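Local coordinates for GrpU microcompartment shell protein (Pectobacterium wasabiae, PDB 4OLP) that forms part of the protein shell of a glycyl-radical type bacterial microcompartment and probably binds an iron-sulfur cluster that may serve electron transport, at residues R4-P9 / I37-L42. Residues are numbered along the deposited sequence; the frame is centred on the assembly and turned at random.
Sequences RIINAP and IGLIML
Arg4 and Leu39 form one hydrogen-bonded pair of an antiparallel ladder, and Ile6 and Ile37 form the next. Leu39 N gives a nearly straight bond to Arg4 O (2.7 Å), and Ile6 N an equally short one to Ile37 O (2.7 Å); Arg4 N to Leu39 O and Ile37 N to Ile6 O complete the four. Between them, Ile5 faces Gly38 in a non-hydrogen-bonded pair, with Ile5 CA and Gly38 CA 4.3 Å apart; the glycine brings no side chain to the face where Ile5 lies, and Ile5 CG1 comes within 4.2 Å of Gly38 CA.

Ile6 can be followed outward. Its CB lies 3.9 Å from Ile37 O and 4.4 Å from Ile37 CB, branched carbon beside branched carbon, a shape suited to extended strands. With CG1 anti to the carbonyl carbon (chi1 -66°), CG1 carries CD1 to Leu39 CD1, met obliquely at 3.8 Å. Past the strand end, the chain turns and the compact Pro9 ring sets CG 3.7 Å from Ile37 CD1, adding an apolar contact at the tip of that isoleucine.

Arg4 starts on the same face as Leu39, but the end of its long side chain leads away to a salt bridge with Asp46 and a cation-pi contact with Phe49, both of the second subunit.

Strand 3-7 is an outermost strand of the chain's four-stranded antiparallel sheet, while strand 36-42 also pairs with strand 74-80. Helix 82-92 packs on Ile5 and Ile40, and helix 11-19 on Ile37.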
ATOM      1  N   ARG B   4       3.378   6.829 -22.443  1.00 95.26           N
ATOM      2  CA  ARG B   4       2.697   8.005 -22.955  1.00 92.25           C
ATOM      3  C   ARG B   4       3.681   9.175 -23.072  1.00 84.58           C
ATOM      4  O   ARG B   4       4.644   9.289 -22.301  1.00 93.25           O
ATOM      5  CB  ARG B   4       1.504   8.268 -22.074  1.00 94.08           C
ATOM      6  CG  ARG B   4       0.528   9.306 -22.541  1.00101.65           C
ATOM      7  CD  ARG B   4      -0.413   8.790 -23.631  1.00111.08           C
ATOM      8  NE  ARG B   4      -1.317   7.724 -23.199  1.00115.44           N
ATOM      9  CZ  ARG B   4      -2.314   7.286 -23.959  1.00114.76           C
ATOM     10  NH1 ARG B   4      -2.545   7.856 -25.135  1.00114.07           N
ATOM     11  NH2 ARG B   4      -3.090   6.302 -23.533  1.00114.07           N
ATOM     12  N   ILE B   5       3.513   9.972 -24.122  1.00 77.78           N
ATOM     13  CA  ILE B   5       4.415  11.086 -24.396  1.00 71.84           C
ATOM     14  C   ILE B   5       3.601  12.337 -24.477  1.00 71.75           C
ATOM     15  O   ILE B   5       2.627  12.391 -25.206  1.00 74.82           O
ATOM     16  CB  ILE B   5       5.170  10.913 -25.715  1.00 70.63           C
ATOM     17  CG1 ILE B   5       6.138   9.739 -25.619  1.00 72.49           C
ATOM     18  CG2 ILE B   5       5.947  12.180 -26.049  1.00 71.73           C
ATOM     19  CD1 ILE B   5       6.525   9.167 -26.962  1.00 73.34           C
ATOM     20  N   ILE B   6       3.991  13.341 -23.711  1.00 74.14           N
ATOM     21  CA  ILE B   6       3.297  14.608 -23.712  1.00 76.58           C
ATOM     22  C   ILE B   6       4.132  15.543 -24.551  1.00 76.33           C
ATOM     23  O   ILE B   6       5.252  15.878 -24.178  1.00 70.25           O
ATOM     24  CB  ILE B   6       3.137  15.163 -22.284  1.00 78.94           C
ATOM     25  CG1 ILE B   6       2.219  14.255 -21.485  1.00 79.03           C
ATOM     26  CG2 ILE B   6       2.582  16.588 -22.300  1.00 80.43           C
ATOM     27  CD1 ILE B   6       2.352  14.407 -19.985  1.00 80.84           C
ATOM     28  N   ASN B   7       3.589  15.943 -25.700  1.00 82.31           N
ATOM     29  CA  ASN B   7       4.261  16.906 -26.562  1.00 84.26           C
ATOM     30  C   ASN B   7       3.904  18.308 -26.115  1.00 82.74           C
ATOM     31  O   ASN B   7       2.739  18.615 -25.877  1.00 82.57           O
ATOM     32  CB  ASN B   7       3.885  16.688 -28.023  1.00 82.78           C
ATOM     33  CG  ASN B   7       4.322  15.322 -28.525  1.00 87.08           C
ATOM     34  OD1 ASN B   7       3.495  14.417 -28.660  1.00 95.08           O
ATOM     35  ND2 ASN B   7       5.632  15.149 -28.774  1.00 84.67           N
ATOM     36  N   ALA B   8       4.927  19.140 -25.966  1.00 78.44           N
ATOM     37  CA  ALA B   8       4.738  20.551 -25.693  1.00 77.92           C
ATOM     38  C   ALA B   8       3.889  20.722 -24.459  1.00 78.49           C
ATOM     39  O   ALA B   8       2.758  21.221 -24.550  1.00 78.10           O
ATOM     40  CB  ALA B   8       4.088  21.240 -26.881  1.00 77.31           C
ATOM     41  N   PRO B   9       4.433  20.327 -23.298  1.00 74.39           N
ATOM     42  CA  PRO B   9       3.650  20.391 -22.084  1.00 76.43           C
ATOM     43  C   PRO B   9       3.439  21.808 -21.600  1.00 77.40           C
ATOM     44  O   PRO B   9       4.259  22.670 -21.819  1.00 77.13           O
ATOM     45  CB  PRO B   9       4.500  19.620 -21.082  1.00 74.37           C
ATOM     46  CG  PRO B   9       5.878  19.760 -21.589  1.00 73.31           C
ATOM     47  CD  PRO B   9       5.737  19.698 -23.069  1.00 73.70           C
ATOM     48  N   ILE B  37       7.676  15.110 -22.769  1.00 73.44           N
ATOM     49  CA  ILE B  37       7.829  14.305 -21.572  1.00 72.23           C
ATOM     50  C   ILE B  37       7.306  12.905 -21.856  1.00 73.82           C
ATOM     51  O   ILE B  37       6.141  12.735 -22.216  1.00 76.33           O
ATOM     52  CB  ILE B  37       7.045  14.887 -20.381  1.00 72.75           C
ATOM     53  CG1 ILE B  37       7.473  16.331 -20.114  1.00 77.07           C
ATOM     54  CG2 ILE B  37       7.291  14.039 -19.148  1.00 72.59           C
ATOM     55  CD1 ILE B  37       6.598  17.073 -19.128  1.00 79.91           C
ATOM     56  N   GLY B  38       8.160  11.916 -21.658  1.00 70.20           N
ATOM     57  CA  GLY B  38       7.755  10.546 -21.803  1.00 68.62           C
ATOM     58  C   GLY B  38       7.501   9.987 -20.417  1.00 71.38           C
ATOM     59  O   GLY B  38       8.302  10.188 -19.486  1.00 69.39           O
ATOM     60  N   LEU B  39       6.357   9.336 -20.255  1.00 68.85           N
ATOM     61  CA  LEU B  39       5.996   8.770 -18.987  1.00 72.95           C
ATOM     62  C   LEU B  39       5.813   7.310 -19.228  1.00 79.12           C
ATOM     63  O   LEU B  39       5.047   6.923 -20.097  1.00 84.40           O
ATOM     64  CB  LEU B  39       4.698   9.378 -18.472  1.00 73.21           C
ATOM     65  CG  LEU B  39       4.758  10.882 -18.235  1.00 77.61           C
ATOM     66  CD1 LEU B  39       3.382  11.434 -17.909  1.00 82.25           C
ATOM     67  CD2 LEU B  39       5.730  11.199 -17.104  1.00 78.85           C
ATOM     68  N   ILE B  40       6.500   6.492 -18.440  1.00 84.81           N
ATOM     69  CA  ILE B  40       6.388   5.054 -18.586  1.00 86.47           C
ATOM     70  C   ILE B  40       6.443   4.384 -17.218  1.00 84.98           C
ATOM     71  O   ILE B  40       7.209   4.801 -16.340  1.00 77.96           O
ATOM     72  CB  ILE B  40       7.463   4.522 -19.551  1.00 89.01           C
ATOM     73  CG1 ILE B  40       7.375   2.998 -19.670  1.00 95.06           C
ATOM     74  CG2 ILE B  40       8.852   4.961 -19.112  1.00 92.92           C
ATOM     75  CD1 ILE B  40       7.852   2.464 -21.005  1.00 93.95           C
ATOM     76  N   MET B  41       5.597   3.373 -17.032  1.00 89.29           N
ATOM     77  CA  MET B  41       5.537   2.647 -15.759  1.00 92.48           C
ATOM     78  C   MET B  41       6.410   1.410 -15.814  1.00 91.95           C
ATOM     79  O   MET B  41       6.266   0.576 -16.709  1.00 99.36           O
ATOM     80  CB  MET B  41       4.105   2.314 -15.409  1.00 97.74           C
ATOM     81  CG  MET B  41       3.408   3.512 -14.814  1.00106.30           C
ATOM     82  SD  MET B  41       1.866   3.116 -13.983  1.00122.62           S
ATOM     83  CE  MET B  41       0.991   2.229 -15.274  1.00124.57           C
ATOM     84  N   LEU B  42       7.349   1.323 -14.882  1.00 88.26           N
ATOM     85  CA  LEU B  42       8.396   0.300 -14.931  1.00 90.45           C
ATOM     86  C   LEU B  42       8.593  -0.341 -13.579  1.00 93.12           C
ATOM     87  O   LEU B  42       8.418   0.337 -12.555  1.00 93.52           O
ATOM     88  CB  LEU B  42       9.717   0.927 -15.334  1.00 91.21           C
ATOM     89  CG  LEU B  42       9.864   1.371 -16.785  1.00 96.23           C
ATOM     90  CD1 LEU B  42      11.085   2.275 -16.955  1.00 93.67           C
ATOM     91  CD2 LEU B  42       9.963   0.165 -17.703  1.00100.01           C
TER